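Local atomic coordinates of CofB (Escherichia coli, PDB entry 5AX6), a protein that serves as the minor pilin subunit of the CFA/III type IVb pilus of enterotoxigenic Escherichia coli, forms a homotrimer and probably takes part in pilus assembly. Residues I145-K150 with A191-T196. Numbering follows the deposited sequence.
Sequences ILTFDK and AGWRLT
On one face of the antiparallel sheet of the pilin domain, Trp193 lays its indole over Ile145 and against Thr147, side chains on the same side of strand 139-148. The evidence for a CH-pi contact is direct: Ile145 CG2 lies 3.5 Å from the centroid of the five-membered ring of Trp193, only 11° off the ring normal. The chi1 of Ile145 (-72°) sets CG1 beside the backbone N and leaves CG2 trans to it, turned onto the indole, 3.5 Å from both CE2 and NE1 of Trp193. Thr147 approaches differently, at the edge of the benzo ring: its CB is 3.8 Å and its OG1 3.9 Å from Trp193 CZ2, with the hydroxyl oxygen in the ring plane. NE1 of the buried Trp193 donates to Asp124 OD2 on strand 121-130, a bond that should fix the ring's rotation. Replacing the indole with the methyl of an alanine would probably leave Asp124 without this donor and Ile145 CG2 without its packing surface. Trp193, just before strand 194-198, also packs on Val183 and Arg185 of strand 179-185, which with strand 220-227 separates 139-148 from 194-198 in the sheet, while Ile145 also packs on Met67 from a loop.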
loop_
_atom_site.group_PDB
_atom_site.type_symbol
_atom_site.label_atom_id
_atom_site.label_comp_id
_atom_site.label_asym_id
_atom_site.label_seq_id
_atom_site.Cartn_x
_atom_site.Cartn_y
_atom_site.Cartn_z
ATOM N N ILE A 145 -5.881 -39.175 -19.134
ATOM C CA ILE A 145 -5.653 -40.613 -19.027
ATOM C C ILE A 145 -4.156 -40.835 -19.095
ATOM O O ILE A 145 -3.513 -40.477 -20.083
ATOM C CB ILE A 145 -6.373 -41.414 -20.139
ATOM C CG1 ILE A 145 -7.889 -41.422 -19.899
ATOM C CG2 ILE A 145 -5.867 -42.851 -20.196
ATOM C CD1 ILE A 145 -8.551 -40.082 -20.142
ATOM N N LEU A 146 -3.608 -41.376 -18.015
ATOM C CA LEU A 146 -2.175 -41.637 -17.920
ATOM C C LEU A 146 -1.915 -43.116 -18.119
ATOM O O LEU A 146 -2.484 -43.940 -17.410
ATOM C CB LEU A 146 -1.629 -41.193 -16.564
ATOM C CG LEU A 146 -1.279 -39.712 -16.397
ATOM C CD1 LEU A 146 -2.388 -38.851 -16.948
ATOM C CD2 LEU A 146 -1.018 -39.402 -14.925
ATOM N N THR A 147 -1.069 -43.447 -19.090
ATOM C CA THR A 147 -0.757 -44.841 -19.361
ATOM C C THR A 147 0.465 -45.296 -18.559
ATOM O O THR A 147 1.461 -44.571 -18.441
ATOM C CB THR A 147 -0.529 -45.075 -20.860
ATOM O OG1 THR A 147 -0.270 -46.463 -21.090
ATOM C CG2 THR A 147 0.644 -44.236 -21.370
ATOM N N PHE A 148 0.347 -46.488 -17.979
ATOM C CA PHE A 148 1.430 -47.171 -17.282
ATOM C C PHE A 148 2.204 -48.043 -18.256
ATOM O O PHE A 148 1.622 -48.918 -18.897
ATOM C CB PHE A 148 0.890 -48.070 -16.171
ATOM C CG PHE A 148 0.697 -47.395 -14.848
ATOM C CD1 PHE A 148 1.780 -46.921 -14.131
ATOM C CD2 PHE A 148 -0.569 -47.308 -14.279
ATOM C CE1 PHE A 148 1.598 -46.326 -12.888
ATOM C CE2 PHE A 148 -0.757 -46.720 -13.039
ATOM C CZ PHE A 148 0.328 -46.226 -12.344
ATOM N N ASP A 149 3.505 -47.829 -18.370
ATOM C CA ASP A 149 4.329 -48.761 -19.124
ATOM C C ASP A 149 4.950 -49.765 -18.152
ATOM O O ASP A 149 6.016 -49.519 -17.583
ATOM C CB ASP A 149 5.408 -48.029 -19.921
ATOM C CG ASP A 149 6.189 -48.958 -20.832
ATOM O OD1 ASP A 149 5.854 -49.035 -22.036
ATOM O OD2 ASP A 149 7.133 -49.616 -20.343
ATOM N N LYS A 150 4.268 -50.892 -17.956
ATOM C CA LYS A 150 4.685 -51.884 -16.969
ATOM C C LYS A 150 6.076 -52.440 -17.274
ATOM O O LYS A 150 6.977 -52.382 -16.438
ATOM C CB LYS A 150 3.666 -53.027 -16.901
ATOM C CG LYS A 150 3.922 -54.161 -17.890
ATOM C CD LYS A 150 3.965 -53.666 -19.330
ATOM C CE LYS A 150 5.311 -53.968 -19.986
ATOM N NZ LYS A 150 5.605 -55.430 -20.033
ATOM N N ALA A 191 -8.432 -45.226 -28.108
ATOM C CA ALA A 191 -9.881 -45.440 -28.084
ATOM C C ALA A 191 -10.288 -46.659 -27.252
ATOM O O ALA A 191 -11.475 -46.877 -27.004
ATOM C CB ALA A 191 -10.412 -45.576 -29.497
ATOM N N GLY A 192 -9.315 -47.450 -26.815
ATOM C CA GLY A 192 -9.610 -48.671 -26.084
ATOM C C GLY A 192 -9.852 -48.507 -24.592
ATOM O O GLY A 192 -10.350 -49.421 -23.940
ATOM N N TRP A 193 -9.478 -47.356 -24.038
ATOM C CA TRP A 193 -9.610 -47.124 -22.597
ATOM C C TRP A 193 -11.047 -47.227 -22.099
ATOM O O TRP A 193 -11.965 -46.734 -22.744
ATOM C CB TRP A 193 -9.072 -45.734 -22.234
ATOM C CG TRP A 193 -7.595 -45.588 -22.359
ATOM C CD1 TRP A 193 -6.915 -44.798 -23.253
ATOM C CD2 TRP A 193 -6.602 -46.234 -21.555
ATOM N NE1 TRP A 193 -5.558 -44.914 -23.045
ATOM C CE2 TRP A 193 -5.341 -45.791 -22.009
ATOM C CE3 TRP A 193 -6.656 -47.145 -20.494
ATOM C CZ2 TRP A 193 -4.146 -46.237 -21.446
ATOM C CZ3 TRP A 193 -5.470 -47.579 -19.929
ATOM C CH2 TRP A 193 -4.230 -47.126 -20.407
ATOM N N ARG A 194 -11.232 -47.843 -20.935
ATOM C CA ARG A 194 -12.535 -47.878 -20.281
ATOM C C ARG A 194 -12.335 -47.928 -18.773
ATOM O O ARG A 194 -11.264 -48.304 -18.298
ATOM C CB ARG A 194 -13.353 -49.091 -20.740
ATOM C CG ARG A 194 -12.706 -50.407 -20.323
ATOM C CD ARG A 194 -13.607 -51.630 -20.535
ATOM N NE ARG A 194 -12.842 -52.844 -20.259
ATOM C CZ ARG A 194 -12.055 -53.441 -21.149
ATOM N NH1 ARG A 194 -11.959 -52.962 -22.388
ATOM N NH2 ARG A 194 -11.371 -54.525 -20.804
ATOM N N LEU A 195 -13.356 -47.544 -18.019
ATOM C CA LEU A 195 -13.272 -47.620 -16.566
ATOM C C LEU A 195 -13.107 -49.070 -16.114
ATOM O O LEU A 195 -13.821 -49.960 -16.565
ATOM C CB LEU A 195 -14.512 -47.002 -15.919
ATOM C CG LEU A 195 -14.717 -45.512 -16.181
ATOM C CD1 LEU A 195 -16.061 -45.065 -15.633
ATOM C CD2 LEU A 195 -13.586 -44.718 -15.533
ATOM N N THR A 196 -12.139 -49.305 -15.247
ATOM C CA THR A 196 -12.031 -50.596 -14.588
ATOM C C THR A 196 -13.218 -50.729 -13.641
ATOM O O THR A 196 -13.599 -49.754 -12.995
ATOM C CB THR A 196 -10.701 -50.721 -13.828
ATOM O OG1 THR A 196 -9.623 -50.752 -14.774
ATOM C CG2 THR A 196 -10.673 -51.993 -12.973
#